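Local coordinates for protein Co-type Nitrile Hydratase beta subunit (Pseudomonas putida, PDB 3QYH) that probably catalyses the hydration of nitriles to amides, together with the partner subunit, whose cobalt (III) site it borders, at residues E65-Y68 with Y69-W72; F51-S54 with I55-G59; F25-D28 with W29-T32; T87-E90 with V91-K95. One frame throughout, in Å; residues are numbered along the deposited sequence.

Contact 1: E65-Y68 with Y69-W72; sequences EGTY and YELW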
loop_
_atom_site.group_PDB
_atom_site.type_symbol
_atom_site.label_atom_id
_atom_site.label_comp_id
_atom_site.label_asym_id
_atom_site.label_seq_id
_atom_site.Cartn_x
_atom_site.Cartn_y
_atom_site.Cartn_z
ATOM N N GLU B 65 7.351 -5.672 -16.973
ATOM C CA GLU B 65 7.664 -4.597 -17.912
ATOM C C GLU B 65 6.723 -3.413 -17.719
ATOM O O GLU B 65 7.091 -2.296 -17.989
ATOM C CB GLU B 65 7.516 -5.086 -19.371
ATOM C CG GLU B 65 8.385 -6.286 -19.754
ATOM C CD GLU B 65 9.674 -5.893 -20.448
ATOM O OE1 GLU B 65 9.814 -6.239 -21.645
ATOM O OE2 GLU B 65 10.545 -5.246 -19.809
ATOM N N GLY B 66 5.495 -3.667 -17.295
ATOM C CA GLY B 66 4.511 -2.595 -17.199
ATOM C C GLY B 66 4.856 -1.583 -16.102
ATOM O O GLY B 66 5.235 -1.969 -14.999
ATOM N N THR B 67 4.724 -0.289 -16.388
ATOM C CA THR B 67 4.794 0.697 -15.317
ATOM C C THR B 67 3.554 0.531 -14.431
ATOM O O THR B 67 2.600 -0.149 -14.807
ATOM C CB THR B 67 4.887 2.138 -15.848
ATOM O OG1 THR B 67 3.706 2.445 -16.597
ATOM C CG2 THR B 67 6.105 2.303 -16.746
ATOM N N TYR B 68 3.561 1.139 -13.251
ATOM C CA TYR B 68 2.507 0.863 -12.276
ATOM C C TYR B 68 1.075 1.005 -12.817
ATOM O O TYR B 68 0.261 0.093 -12.670
ATOM C CB TYR B 68 2.690 1.722 -11.031
ATOM C CG TYR B 68 1.689 1.409 -9.949
ATOM C CD1 TYR B 68 1.815 0.257 -9.170
ATOM C CD2 TYR B 68 0.620 2.274 -9.699
ATOM C CE1 TYR B 68 0.914 -0.032 -8.179
ATOM C CE2 TYR B 68 -0.297 2.007 -8.705
ATOM C CZ TYR B 68 -0.151 0.847 -7.948
ATOM O OH TYR B 68 -1.060 0.579 -6.944
ATOM N N TYR B 69 0.758 2.145 -13.421
ATOM C CA TYR B 69 -0.603 2.371 -13.865
ATOM C C TYR B 69 -0.983 1.536 -15.103
ATOM O O TYR B 69 -2.161 1.410 -15.430
ATOM C CB TYR B 69 -0.894 3.862 -14.043
ATOM C CG TYR B 69 -0.934 4.594 -12.707
ATOM C CD1 TYR B 69 -1.953 4.333 -11.774
ATOM C CD2 TYR B 69 0.051 5.512 -12.366
ATOM C CE1 TYR B 69 -1.993 4.962 -10.543
ATOM C CE2 TYR B 69 0.017 6.179 -11.118
ATOM C CZ TYR B 69 -1.002 5.880 -10.220
ATOM O OH TYR B 69 -1.048 6.518 -9.018
ATOM N N GLU B 70 0.001 0.923 -15.760
ATOM C CA GLU B 70 -0.322 -0.073 -16.772
ATOM C C GLU B 70 -0.956 -1.299 -16.136
ATOM O O GLU B 70 -1.796 -1.950 -16.753
ATOM C CB GLU B 70 0.911 -0.487 -17.565
ATOM C CG GLU B 70 1.399 0.560 -18.504
ATOM C CD GLU B 70 2.678 0.128 -19.192
ATOM O OE1 GLU B 70 2.608 -0.777 -20.043
ATOM O OE2 GLU B 70 3.744 0.682 -18.857
ATOM N N LEU B 71 -0.554 -1.629 -14.907
ATOM C CA LEU B 71 -1.181 -2.754 -14.204
ATOM C C LEU B 71 -2.666 -2.457 -13.948
ATOM O O LEU B 71 -3.524 -3.319 -14.124
ATOM C CB LEU B 71 -0.488 -3.033 -12.867
ATOM C CG LEU B 71 1.049 -3.053 -12.922
ATOM C CD1 LEU B 71 1.590 -3.326 -11.524
ATOM C CD2 LEU B 71 1.542 -4.078 -13.918
ATOM N N TRP B 72 -2.968 -1.237 -13.533
ATOM C CA TRP B 72 -4.356 -0.860 -13.299
ATOM C C TRP B 72 -5.150 -0.885 -14.601
ATOM O O TRP B 72 -6.290 -1.368 -14.633
ATOM C CB TRP B 72 -4.436 0.540 -12.692
ATOM C CG TRP B 72 -4.005 0.619 -11.253
ATOM C CD1 TRP B 72 -3.187 -0.247 -10.594
ATOM C CD2 TRP B 72 -4.373 1.630 -10.305
ATOM N NE1 TRP B 72 -3.019 0.163 -9.286
ATOM C CE2 TRP B 72 -3.735 1.307 -9.082
ATOM C CE3 TRP B 72 -5.182 2.776 -10.368
ATOM C CZ2 TRP B 72 -3.875 2.094 -7.930
ATOM C CZ3 TRP B 72 -5.319 3.558 -9.227
ATOM C CH2 TRP B 72 -4.672 3.218 -8.028
HETATM O O HOH W 1 6.354 -0.534 -19.783
HETATM O O HOH W 2 2.579 4.192 -14.619
#

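Contact 2: F51-S54 with I55-G59; sequences FRHS and IERMG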
loop_
_atom_site.group_PDB
_atom_site.type_symbol
_atom_site.label_atom_id
_atom_site.label_comp_id
_atom_site.label_asym_id
_atom_site.label_seq_id
_atom_site.Cartn_x
_atom_site.Cartn_y
_atom_site.Cartn_z
ATOM N N PHE B 51 -9.665 -6.814 -7.480
ATOM C CA PHE B 51 -8.777 -5.911 -8.219
ATOM C C PHE B 51 -7.345 -6.393 -8.047
ATOM O O PHE B 51 -6.615 -6.587 -9.037
ATOM C CB PHE B 51 -8.957 -4.458 -7.725
ATOM C CG PHE B 51 -7.968 -3.483 -8.299
ATOM C CD1 PHE B 51 -6.789 -3.196 -7.620
ATOM C CD2 PHE B 51 -8.219 -2.851 -9.502
ATOM C CE1 PHE B 51 -5.867 -2.288 -8.151
ATOM C CE2 PHE B 51 -7.300 -1.955 -10.043
ATOM C CZ PHE B 51 -6.134 -1.663 -9.367
ATOM N N ARG B 52 -6.938 -6.626 -6.803
ATOM C CA ARG B 52 -5.566 -7.105 -6.563
ATOM C C ARG B 52 -5.294 -8.409 -7.296
ATOM O O ARG B 52 -4.233 -8.581 -7.891
ATOM C CB ARG B 52 -5.295 -7.312 -5.075
ATOM C CG ARG B 52 -5.309 -6.026 -4.247
ATOM C CD ARG B 52 -4.595 -6.243 -2.914
ATOM N NE ARG B 52 -4.493 -4.996 -2.151
ATOM C CZ ARG B 52 -5.397 -4.610 -1.259
ATOM N NH1 ARG B 52 -6.455 -5.377 -1.008
ATOM N NH2 ARG B 52 -5.243 -3.465 -0.619
ATOM N N HIS B 53 -6.245 -9.343 -7.246
ATOM C CA HIS B 53 -5.998 -10.659 -7.821
ATOM C C HIS B 53 -5.984 -10.628 -9.352
ATOM O O HIS B 53 -5.375 -11.479 -9.994
ATOM C CB HIS B 53 -7.023 -11.684 -7.308
ATOM C CG HIS B 53 -6.705 -13.092 -7.710
ATOM N ND1 HIS B 53 -5.468 -13.667 -7.491
ATOM C CD2 HIS B 53 -7.463 -14.041 -8.315
ATOM C CE1 HIS B 53 -5.477 -14.905 -7.953
ATOM N NE2 HIS B 53 -6.675 -15.159 -8.448
ATOM N N SER B 54 -6.681 -9.661 -9.929
ATOM C CA SER B 54 -6.633 -9.446 -11.365
ATOM C C SER B 54 -5.224 -9.076 -11.807
ATOM O O SER B 54 -4.730 -9.585 -12.805
ATOM C CB SER B 54 -7.640 -8.360 -11.785
ATOM O OG SER B 54 -7.501 -8.079 -13.161
ATOM N N ILE B 55 -4.568 -8.204 -11.043
ATOM C CA ILE B 55 -3.177 -7.833 -11.321
ATOM C C ILE B 55 -2.274 -9.053 -11.167
ATOM O O ILE B 55 -1.388 -9.287 -12.001
ATOM C CB ILE B 55 -2.710 -6.706 -10.386
ATOM C CG1 ILE B 55 -3.392 -5.388 -10.774
ATOM C CG2 ILE B 55 -1.182 -6.528 -10.441
ATOM C CD1 ILE B 55 -3.152 -4.246 -9.761
ATOM N N GLU B 56 -2.519 -9.840 -10.115
ATOM C CA GLU B 56 -1.734 -11.052 -9.838
ATOM C C GLU B 56 -1.772 -12.046 -11.010
ATOM O O GLU B 56 -0.824 -12.819 -11.235
ATOM C CB GLU B 56 -2.240 -11.721 -8.549
ATOM C CG GLU B 56 -1.897 -10.887 -7.296
ATOM C CD GLU B 56 -2.611 -11.348 -6.030
ATOM O OE1 GLU B 56 -3.313 -12.382 -6.062
ATOM O OE2 GLU B 56 -2.460 -10.655 -4.993
ATOM N N ARG B 57 -2.868 -12.011 -11.756
ATOM C CA ARG B 57 -3.103 -12.961 -12.834
ATOM C C ARG B 57 -2.607 -12.498 -14.198
ATOM O O ARG B 57 -2.789 -13.196 -15.192
ATOM C CB ARG B 57 -4.600 -13.299 -12.913
ATOM C CG ARG B 57 -5.067 -14.146 -11.731
ATOM C CD ARG B 57 -6.545 -14.562 -11.883
ATOM N NE ARG B 57 -7.494 -13.446 -11.725
ATOM C CZ ARG B 57 -8.308 -13.003 -12.687
ATOM N NH1 ARG B 57 -8.305 -13.558 -13.918
ATOM N NH2 ARG B 57 -9.147 -12.016 -12.423
ATOM N N MET B 58 -1.997 -11.324 -14.277
ATOM C CA MET B 58 -1.498 -10.897 -15.573
ATOM C C MET B 58 -0.212 -11.659 -15.934
ATOM O O MET B 58 0.407 -12.281 -15.078
ATOM C CB MET B 58 -1.383 -9.364 -15.659
ATOM C CG MET B 58 -0.304 -8.714 -14.862
ATOM S SD MET B 58 -0.638 -6.927 -14.735
ATOM C CE MET B 58 -0.128 -6.335 -16.348
ATOM N N GLY B 59 0.152 -11.689 -17.207
ATOM C CA GLY B 59 1.350 -12.424 -17.591
ATOM C C GLY B 59 2.547 -11.891 -16.819
ATOM O O GLY B 59 2.659 -10.683 -16.644
#

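Contact 3: F25-D28 with W29-T32; sequences FRYD and WEKT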
loop_
_atom_site.group_PDB
_atom_site.type_symbol
_atom_site.label_atom_id
_atom_site.label_comp_id
_atom_site.label_asym_id
_atom_site.label_seq_id
_atom_site.Cartn_x
_atom_site.Cartn_y
_atom_site.Cartn_z
ATOM N N PHE B 25 2.038 12.525 -10.642
ATOM C CA PHE B 25 1.773 11.867 -11.928
ATOM C C PHE B 25 2.847 12.226 -12.950
ATOM O O PHE B 25 3.039 13.394 -13.274
ATOM C CB PHE B 25 0.395 12.279 -12.442
ATOM C CG PHE B 25 -0.725 11.845 -11.553
ATOM C CD1 PHE B 25 -1.461 12.776 -10.837
ATOM C CD2 PHE B 25 -1.044 10.492 -11.427
ATOM C CE1 PHE B 25 -2.525 12.368 -10.011
ATOM C CE2 PHE B 25 -2.086 10.079 -10.589
ATOM C CZ PHE B 25 -2.833 11.018 -9.894
ATOM N N ARG B 26 3.538 11.216 -13.468
ATOM C CA ARG B 26 4.623 11.464 -14.397
ATOM C C ARG B 26 4.163 11.585 -15.845
ATOM O O ARG B 26 4.893 12.120 -16.665
ATOM C CB ARG B 26 5.724 10.396 -14.207
ATOM C CG ARG B 26 6.253 10.344 -12.738
ATOM C CD ARG B 26 7.171 9.137 -12.441
ATOM N NE ARG B 26 8.306 9.099 -13.343
ATOM C CZ ARG B 26 8.568 8.214 -14.307
ATOM N NH1 ARG B 26 7.808 7.147 -14.555
ATOM N NH2 ARG B 26 9.661 8.417 -15.022
ATOM N N TYR B 27 2.962 11.098 -16.156
ATOM C CA TYR B 27 2.380 11.280 -17.483
ATOM C C TYR B 27 0.904 11.636 -17.326
ATOM O O TYR B 27 0.273 11.241 -16.328
ATOM C CB TYR B 27 2.511 10.008 -18.350
ATOM C CG TYR B 27 3.905 9.429 -18.442
ATOM C CD1 TYR B 27 4.302 8.391 -17.602
ATOM C CD2 TYR B 27 4.832 9.915 -19.369
ATOM C CE1 TYR B 27 5.582 7.844 -17.675
ATOM C CE2 TYR B 27 6.123 9.368 -19.454
ATOM C CZ TYR B 27 6.486 8.341 -18.595
ATOM O OH TYR B 27 7.748 7.792 -18.656
ATOM N N ASP B 28 0.356 12.371 -18.293
ATOM C CA ASP B 28 -1.077 12.720 -18.271
ATOM C C ASP B 28 -1.999 11.504 -18.256
ATOM O O ASP B 28 -2.998 11.510 -17.539
ATOM C CB ASP B 28 -1.454 13.645 -19.423
ATOM C CG ASP B 28 -1.052 15.091 -19.167
ATOM O OD1 ASP B 28 -0.617 15.409 -18.031
ATOM O OD2 ASP B 28 -1.170 15.911 -20.102
ATOM N N TRP B 29 -1.671 10.462 -19.030
ATOM C CA TRP B 29 -2.531 9.277 -19.071
ATOM C C TRP B 29 -2.670 8.609 -17.689
ATOM O O TRP B 29 -3.689 7.996 -17.373
ATOM C CB TRP B 29 -2.057 8.289 -20.151
ATOM C CG TRP B 29 -0.681 7.676 -19.917
ATOM C CD1 TRP B 29 0.495 8.090 -20.456
ATOM C CD2 TRP B 29 -0.368 6.538 -19.106
ATOM N NE1 TRP B 29 1.526 7.288 -20.025
ATOM C CE2 TRP B 29 1.021 6.322 -19.201
ATOM C CE3 TRP B 29 -1.123 5.684 -18.309
ATOM C CZ2 TRP B 29 1.668 5.291 -18.529
ATOM C CZ3 TRP B 29 -0.479 4.654 -17.645
ATOM C CH2 TRP B 29 0.901 4.468 -17.759
ATOM N N GLU B 30 -1.650 8.738 -16.852
ATOM C CA GLU B 30 -1.716 8.189 -15.495
ATOM C C GLU B 30 -2.828 8.811 -14.648
ATOM O O GLU B 30 -3.403 8.151 -13.782
ATOM C CB GLU B 30 -0.375 8.355 -14.774
ATOM C CG GLU B 30 0.766 7.524 -15.380
ATOM C CD GLU B 30 2.090 7.737 -14.641
ATOM O OE1 GLU B 30 2.280 8.824 -14.057
ATOM O OE2 GLU B 30 2.930 6.807 -14.639
ATOM N N LYS B 31 -3.112 10.089 -14.878
ATOM C CA LYS B 31 -4.172 10.758 -14.126
ATOM C C LYS B 31 -5.517 10.106 -14.406
ATOM O O LYS B 31 -6.314 9.877 -13.496
ATOM C CB LYS B 31 -4.238 12.248 -14.490
ATOM C CG LYS B 31 -2.945 13.003 -14.165
ATOM C CD LYS B 31 -2.954 14.406 -14.765
ATOM C CE LYS B 31 -1.586 15.089 -14.568
ATOM N NZ LYS B 31 -1.542 16.470 -15.137
ATOM N N THR B 32 -5.772 9.845 -15.676
ATOM C CA THR B 32 -6.993 9.157 -16.095
ATOM C C THR B 32 -7.094 7.773 -15.464
ATOM O O THR B 32 -8.139 7.405 -14.885
ATOM C CB THR B 32 -7.005 9.008 -17.633
ATOM O OG1 THR B 32 -6.849 10.306 -18.220
ATOM C CG2 THR B 32 -8.303 8.359 -18.118
HETATM O O HOH W 3 5.028 6.859 -13.135
#

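Contact 4: T87-E90 with V91-K95; sequences TATE and VATGK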
loop_
_atom_site.group_PDB
_atom_site.type_symbol
_atom_site.label_atom_id
_atom_site.label_comp_id
_atom_site.label_asym_id
_atom_site.label_seq_id
_atom_site.Cartn_x
_atom_site.Cartn_y
_atom_site.Cartn_z
ATOM N N THR B 87 -18.048 -5.911 -22.685
ATOM C CA THR B 87 -17.751 -7.092 -23.503
ATOM C C THR B 87 -16.372 -6.947 -24.079
ATOM O O THR B 87 -15.840 -5.844 -24.142
ATOM C CB THR B 87 -18.725 -7.273 -24.703
ATOM O OG1 THR B 87 -18.475 -6.271 -25.697
ATOM C CG2 THR B 87 -20.167 -7.198 -24.263
ATOM N N ALA B 88 -15.808 -8.059 -24.541
ATOM C CA ALA B 88 -14.480 -8.057 -25.151
ATOM C C ALA B 88 -14.407 -7.113 -26.347
ATOM O O ALA B 88 -13.412 -6.394 -26.532
ATOM C CB ALA B 88 -14.084 -9.464 -25.570
ATOM N N THR B 89 -15.465 -7.112 -27.152
ATOM C CA THR B 89 -15.525 -6.254 -28.326
ATOM C C THR B 89 -15.518 -4.763 -27.955
ATOM O O THR B 89 -14.741 -3.979 -28.518
ATOM C CB THR B 89 -16.750 -6.576 -29.203
ATOM O OG1 THR B 89 -16.551 -7.847 -29.826
ATOM C CG2 THR B 89 -16.904 -5.528 -30.285
ATOM N N GLU B 90 -16.361 -4.382 -27.005
ATOM C CA GLU B 90 -16.359 -2.990 -26.525
ATOM C C GLU B 90 -14.958 -2.548 -26.155
ATOM O O GLU B 90 -14.497 -1.485 -26.600
ATOM C CB GLU B 90 -17.280 -2.812 -25.329
ATOM C CG GLU B 90 -18.732 -2.791 -25.713
ATOM C CD GLU B 90 -19.632 -2.727 -24.520
ATOM O OE1 GLU B 90 -19.431 -3.519 -23.569
ATOM O OE2 GLU B 90 -20.554 -1.887 -24.534
ATOM N N VAL B 91 -14.280 -3.383 -25.357
ATOM C CA VAL B 91 -12.913 -3.094 -24.923
ATOM C C VAL B 91 -11.943 -3.002 -26.107
ATOM O O VAL B 91 -11.132 -2.082 -26.182
ATOM C CB VAL B 91 -12.408 -4.124 -23.873
ATOM C CG1 VAL B 91 -10.925 -3.903 -23.573
ATOM C CG2 VAL B 91 -13.227 -4.015 -22.597
ATOM N N ALA B 92 -12.029 -3.947 -27.038
ATOM C CA ALA B 92 -11.180 -3.885 -28.225
ATOM C C ALA B 92 -11.434 -2.630 -29.091
ATOM O O ALA B 92 -10.493 -1.963 -29.524
ATOM C CB ALA B 92 -11.344 -5.159 -29.054
ATOM N N THR B 93 -12.702 -2.302 -29.332
ATOM C CA THR B 93 -13.038 -1.177 -30.214
ATOM C C THR B 93 -13.040 0.182 -29.528
ATOM O O THR B 93 -12.806 1.208 -30.168
ATOM C CB THR B 93 -14.427 -1.346 -30.795
ATOM O OG1 THR B 93 -15.364 -1.482 -29.722
ATOM C CG2 THR B 93 -14.477 -2.607 -31.661
ATOM N N GLY B 94 -13.339 0.186 -28.233
ATOM C CA GLY B 94 -13.448 1.422 -27.484
ATOM C C GLY B 94 -14.792 2.056 -27.790
ATOM O O GLY B 94 -15.011 3.242 -27.568
ATOM N N LYS B 95 -15.704 1.253 -28.318
ATOM C CA LYS B 95 -16.996 1.771 -28.737
ATOM C C LYS B 95 -18.106 1.030 -27.995
ATOM O O LYS B 95 -18.185 -0.189 -28.038
ATOM C CB LYS B 95 -17.134 1.634 -30.260
ATOM C CG LYS B 95 -18.479 2.032 -30.830
ATOM C CD LYS B 95 -18.797 3.508 -30.626
ATOM C CE LYS B 95 -20.316 3.673 -30.405
ATOM N NZ LYS B 95 -20.828 5.009 -30.818
#

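Contact 1: E65-Y68 with Y69-W72
The Tyr68 ring turns an edge to one face of Tyr69. Tyr68 CD2 stands over the centre of the Tyr69 ring and is 3.8 Å from Tyr69 CE1. With planes 78° apart, this is a T-shaped pair. Trp72 CE3 lies at the edge of the Tyr69 ring. Tyr68 CE2 comes over one face of the Trp72 indole, near its rim, 3.5 Å from Trp72 CE2; these two rings meet obliquely. Tyr68 CG is anti to the backbone N (chi1 -176°), which sends the ring along the helix toward Trp72.

At the other end of the contact, the Glu70 chain runs extended back to Thr67. Glu70 OE2 accepts from Thr67 N at 2.8 Å, from above the carboxylate plane. It also accepts from Thr67 OG1 at 2.9 Å, through its anti lone pair. With an alanine in place of Glu70, both Thr67 donors would probably lose their shared acceptor.

Tyr68 OH is hydrogen-bonded to a polar side chain of the other subunit. The Tyr68 side chain is about 6 Å from the bound cobalt (III) ion, so this aromatic cluster at the start of helix 68-82 borders the metal site at the subunit interface.

Contact 2: F51-S54 with I55-G59
His53 and Glu56 are brought together by their first torsions. His53 CG is anti to the backbone N (chi1 -172°). Glu56 CG lies beside its own backbone N, and the rest of its chain is extended. His53 ND1 then donates to Glu56 OE1 at 2.9 Å, almost straight at 174°. The oxygen lies in the plane of the imidazole, at its edge, and the ring and carboxylate planes are 81° apart.

Arg57 bends at chi3 and lays its aliphatic part over one face of the same ring. Arg57 CG is 4.0 Å from the centroid of the His53 ring, a CH-pi contact. Arg57 CD is 3.5 Å from His53 NE2. The guanidinium passes on beside Ser54 and forms a salt bridge with Glu82. On another side of helix 48-56, Ile55 CD1 packs on Phe51 CE1 at 3.7 Å.

Glu56 N keeps the helical bond to Arg52 O at 3.1 Å. Arg57 N bonds to Ser54 O at 3.2 Å and only weakly to His53 O, as the helix runs out. A leucine in place of His53 would probably leave Glu56 OE1 with one donor fewer and Arg57 without its aromatic face.

Arg52 points elsewhere, about 5 Å from the cobalt (III) ion, and hydrogen-bonds a modified side chain of the other subunit. Glu56 OE1 also bonds His147 ND1, and His147 touches Arg52. One buried carboxylate oxygen therefore joins two histidines in a polar network next to Arg52, the arginine near the cobalt ion.

Contact 3: F25-D28 with W29-T32
Glu30 reaches back from the first turn of its helix to Arg26 and Tyr27. Its CG is anti to the carbonyl carbon (chi1 -67°) and the chain is extended beyond. Glu30 OE1 accepts from Arg26 N at 2.8 Å, a donor lying nearly in line with the C-O bond. It accepts a second bond from Tyr27 N at 3.2 Å, from above the carboxylate plane. Glu30 OE2 accepts a hydrogen bond from a water that in turn accepts from Arg26 NH1. The same oxygen lies at the edge of the Tyr27 ring.

These bonds tie the backbone of the lead-in loop to the N-terminal turn of helix 28-43.

Trp29 CG sits between the backbone N and the carbonyl carbon (chi1 65°). This turns the indole back alongside Tyr27, with Trp29 NE1 3.3 Å from Tyr27 CB. The planes are only 13° apart, but the rings are slid so far that they barely overlap. Glu30 CG covers part of one indole face.

The Lys31 chain is extended beyond CG. Its CG sits over one face of Phe25, 4.0 Å from the ring centroid, in a CH-pi contact. Lys31 NZ then reaches Asp28 OD1 at 3.2 Å in a salt bridge, the two side chains running side by side. Arg26 has its own ion pair with Glu19, and Phe25 packs on Tyr69 of helix 68-82.

Contact 4: T87-E90 with V91-K95
Thr87 O accepts from Val91 N at 3.2 Å, the first helical bond of helix 88-93, and Val91 CG2 packs against the same carbonyl oxygen. Thr87 is the N-cap residue. Thr87 OG1 accepts from Glu90 N at 3.1 Å. In return Thr87 N donates to Glu90 OE1 at 2.9 Å, using the anti lone pair of that oxygen. The two exchanges make a capping box.

Ala88 O accepts from Ala92 N at 2.9 Å. Thr89 O accepts from Thr93 N at 2.8 Å, nearly in line with the carbonyl. Thr93 OG1 comes equally near to this oxygen, because chi1 of 57° places it between the backbone N and the carbonyl carbon. The methyl groups of Thr89 and Thr93 touch beside it, CG2 to CG2 at 4.0 Å.

Glu90 O accepts from Gly94 N and, weakly, from Lys95 N. Gly94 leaves the helix with a positive phi of 78°, a value that favours glycine. Lys95 N also donates to Thr93 OG1 at 3.1 Å, closing an ST turn.

Val91 packs on Glu77 and Val81 of helix 68-82. Beyond the two segments, Lys95 NZ pairs with an acidic side chain of the other subunit. Glu90 OE2 accepts from Ala97 N and forms a salt bridge with a basic side chain of that subunit. Both oxygens of the buried Glu90 carboxylate are thus used: one completes the capping box, the other reaches the subunit interface.

From the N terminus the contacts come in the order 3, 2, 1, 4. They lie in series, and none nests in or crosses another. Contact 3 joins a loop to the start of helix 28-43. Contact 2 closes the end of helix 48-56. Contact 1 follows helix 60-65 and opens helix 68-82. Contact 4 spans helix 88-93. Contact 1 is the hub. Its Trp72 and Leu71 pack on Phe51, Ile55 and Met58 of contact 2. Its Thr67, Tyr69 and Glu70 pack on Trp29 and Glu30 of contact 3. Contacts 2 and 3 do not touch each other. Contact 4 stands apart, its nearest atoms about 10 Å from contact 1.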